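Local coordinates for protein putative N-acetylmuramoyl-L-alanine amidase,autolysin cwp6 (Peptoclostridium difficile, PDB 5J72) that probably cleaves the amide bond between N-acetylmuramic acid and L-alanine in peptidoglycan as a zinc-dependent autolysin carrying three CWB2 cell wall-binding repeats, at residues 163-168 / 186-191. Sequence-based numbering, arbitrary orientation.
Sequences NGELAA and LANKDD
Gly-164 and Ala-187 join the C-terminal ends of two parallel strands, 158-163 and 184-187, at the edge of the four-stranded sheet in the first CWB2 repeat. A parallel bridge pairs Asn-163 with Ala-187, and Ala-187 also has a backbone hydrogen bond with Val-162. Across the contact, Gly-164 N donates to Ala-187 O at 2.7 Å and 168°, almost straight. The same carbonyl oxygen lies 3.3 Å from Asn-163 CA in a CA-H...O contact.

Beyond the bridge both chains turn, and asparagine side chains organise the turns. Asn-163 OD1 accepts a hydrogen bond from Glu-165 N at 2.8 Å, in the carbonyl plane, forming an Asx turn; a weaker bond from Leu-166 N reaches the same oxygen. A chi1 of 179° sets CG opposite the backbone N and beside the carbonyl carbon, which brings OD1 to these two N-H groups. The amide's other end, ND2, bonds to Ser-216 O and packs near Lys-189, so a buried side chain with both a donor and an acceptor suits this junction.

Nonpolar packing is modest: Leu-186 CB, 4.0 Å away, and CD2 lie against the bare CA of Gly-164, which has no side chain to hold them off. Helices 140-151 and 375-387 also touch Leu-186.

Toward solvent, the Glu-165 carboxylate and the Asn-188 amide run side by side, their planes only 5° apart. Asn-188 ND2 ties down its own loop through Asp-191 OD2, while a water donates to both Glu-165 OE2, at 2.8 Å, and Asn-188 OD1, at 3.0 Å.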
ATOM      1  N   ASN A 163      19.725  10.386  -1.319  1.00 24.31           N
ATOM      2  CA  ASN A 163      19.472  11.817  -1.317  1.00 24.49           C
ATOM      3  C   ASN A 163      18.014  12.032  -1.067  1.00 28.66           C
ATOM      4  O   ASN A 163      17.204  11.511  -1.856  1.00 32.63           O
ATOM      5  CB  ASN A 163      19.840  12.379  -2.697  1.00 30.91           C
ATOM      6  CG  ASN A 163      19.582  13.874  -2.813  1.00 33.10           C
ATOM      7  OD1 ASN A 163      18.574  14.394  -2.323  1.00 31.48           O
ATOM      8  ND2 ASN A 163      20.515  14.648  -3.427  1.00 32.73           N
ATOM      9  N   GLY A 164      17.644  12.808  -0.035  1.00 28.60           N
ATOM     10  CA  GLY A 164      16.246  12.959   0.342  1.00 32.28           C
ATOM     11  C   GLY A 164      15.353  13.750  -0.594  1.00 38.51           C
ATOM     12  O   GLY A 164      14.142  13.598  -0.518  1.00 37.68           O
ATOM     13  N   GLU A 165      15.923  14.610  -1.458  1.00 43.64           N
ATOM     14  CA  GLU A 165      15.084  15.392  -2.392  1.00 48.79           C
ATOM     15  C   GLU A 165      15.148  14.737  -3.761  1.00 48.26           C
ATOM     16  O   GLU A 165      14.452  15.172  -4.649  1.00 50.43           O
ATOM     17  CB  GLU A 165      15.531  16.885  -2.437  1.00 55.62           C
ATOM     18  CG  GLU A 165      15.758  17.509  -1.052  1.00 64.03           C
ATOM     19  CD  GLU A 165      14.476  17.730  -0.231  1.00 72.32           C
ATOM     20  OE1 GLU A 165      13.375  17.471  -0.766  1.00 76.35           O
ATOM     21  OE2 GLU A 165      14.572  18.167   0.952  1.00 69.33           O
ATOM     22  N   LEU A 166      15.981  13.711  -3.961  1.00 44.73           N
ATOM     23  CA  LEU A 166      16.000  12.960  -5.206  1.00 47.38           C
ATOM     24  C   LEU A 166      15.592  11.557  -4.811  1.00 50.98           C
ATOM     25  O   LEU A 166      16.190  10.571  -5.289  1.00 52.05           O
ATOM     26  CB  LEU A 166      17.341  12.761  -5.935  1.00 52.91           C
ATOM     27  CG  LEU A 166      18.098  13.967  -6.411  1.00 56.43           C
ATOM     28  CD1 LEU A 166      19.520  13.430  -6.625  1.00 56.21           C
ATOM     29  CD2 LEU A 166      17.517  14.549  -7.721  1.00 56.86           C
ATOM     30  N   ALA A 167      14.606  11.432  -3.954  1.00 50.05           N
ATOM     31  CA  ALA A 167      14.249  10.112  -3.474  1.00 53.02           C
ATOM     32  C   ALA A 167      13.915   9.099  -4.586  1.00 56.67           C
ATOM     33  O   ALA A 167      14.144   7.909  -4.382  1.00 57.67           O
ATOM     34  CB  ALA A 167      13.084  10.245  -2.505  1.00 53.97           C
ATOM     35  N   ALA A 168      13.405   9.544  -5.767  1.00 58.72           N
ATOM     36  CA  ALA A 168      13.042   8.600  -6.841  1.00 59.64           C
ATOM     37  C   ALA A 168      14.214   7.744  -7.195  1.00 62.72           C
ATOM     38  O   ALA A 168      14.038   6.659  -7.749  1.00 64.88           O
ATOM     39  CB  ALA A 168      12.564   9.343  -8.079  1.00 61.75           C
ATOM     40  N   LEU A 186      18.435   9.867   5.256  1.00 20.01           N
ATOM     41  CA  LEU A 186      18.523  10.770   4.112  1.00 21.94           C
ATOM     42  C   LEU A 186      19.588  11.855   4.200  1.00 23.59           C
ATOM     43  O   LEU A 186      19.830  12.420   5.270  1.00 23.76           O
ATOM     44  CB  LEU A 186      17.137  11.477   3.993  1.00 22.10           C
ATOM     45  CG  LEU A 186      15.956  10.502   3.883  1.00 21.68           C
ATOM     46  CD1 LEU A 186      14.656  11.267   3.879  1.00 23.83           C
ATOM     47  CD2 LEU A 186      16.105   9.623   2.655  1.00 18.15           C
ATOM     48  N   ALA A 187      20.179  12.154   3.034  1.00 24.79           N
ATOM     49  CA  ALA A 187      21.213  13.175   2.892  1.00 26.03           C
ATOM     50  C   ALA A 187      20.770  14.232   1.840  1.00 31.60           C
ATOM     51  O   ALA A 187      19.777  14.031   1.129  1.00 29.81           O
ATOM     52  CB  ALA A 187      22.461  12.525   2.352  1.00 26.90           C
ATOM     53  N   ASN A 188      21.521  15.345   1.794  1.00 32.58           N
ATOM     54  CA  ASN A 188      21.385  16.359   0.765  1.00 35.37           C
ATOM     55  C   ASN A 188      22.564  16.065  -0.136  1.00 36.49           C
ATOM     56  O   ASN A 188      23.418  15.233   0.211  1.00 33.18           O
ATOM     57  CB  ASN A 188      21.454  17.744   1.355  1.00 35.47           C
ATOM     58  CG  ASN A 188      20.164  18.060   2.055  1.00 34.50           C
ATOM     59  OD1 ASN A 188      19.090  17.854   1.472  1.00 38.27           O
ATOM     60  ND2 ASN A 188      20.145  18.560   3.268  1.00 34.31           N
ATOM     61  N   LYS A 189      22.664  16.716  -1.290  1.00 33.83           N
ATOM     62  CA  LYS A 189      23.775  16.374  -2.170  1.00 32.99           C
ATOM     63  C   LYS A 189      25.135  16.656  -1.566  1.00 31.20           C
ATOM     64  O   LYS A 189      26.082  15.879  -1.797  1.00 32.39           O
ATOM     65  CB  LYS A 189      23.678  17.192  -3.499  1.00 38.45           C
ATOM     66  CG  LYS A 189      24.778  16.819  -4.469  1.00 45.36           C
ATOM     67  CD  LYS A 189      24.831  17.773  -5.661  1.00 54.55           C
ATOM     68  CE  LYS A 189      25.923  17.301  -6.581  1.00 64.99           C
ATOM     69  NZ  LYS A 189      26.141  18.262  -7.698  1.00 76.18           N
ATOM     70  N   ASP A 190      25.256  17.752  -0.807  1.00 32.22           N
ATOM     71  CA  ASP A 190      26.579  18.100  -0.277  1.00 40.77           C
ATOM     72  C   ASP A 190      26.662  18.173   1.253  1.00 44.38           C
ATOM     73  O   ASP A 190      27.685  18.596   1.780  1.00 43.17           O
ATOM     74  CB  ASP A 190      27.011  19.475  -0.890  1.00 44.40           C
ATOM     75  CG  ASP A 190      27.135  19.409  -2.400  1.00 48.12           C
ATOM     76  OD1 ASP A 190      27.842  18.511  -2.898  1.00 48.37           O
ATOM     77  OD2 ASP A 190      26.507  20.243  -3.084  1.00 52.53           O
ATOM     78  N   ASP A 191      25.613  17.779   1.974  1.00 43.92           N
ATOM     79  CA  ASP A 191      25.634  17.821   3.449  1.00 43.97           C
ATOM     80  C   ASP A 191      24.629  16.831   4.037  1.00 41.25           C
ATOM     81  O   ASP A 191      23.809  16.282   3.291  1.00 37.52           O
ATOM     82  CB  ASP A 191      25.226  19.215   3.951  1.00 44.13           C
ATOM     83  CG  ASP A 191      23.747  19.567   3.661  1.00 55.41           C
ATOM     84  OD1 ASP A 191      23.478  20.178   2.604  1.00 56.27           O
ATOM     85  OD2 ASP A 191      22.862  19.215   4.491  1.00 56.55           O
TER
HETATM   86  O   HOH W   1      16.688  19.472   2.280  1.00 59.79           O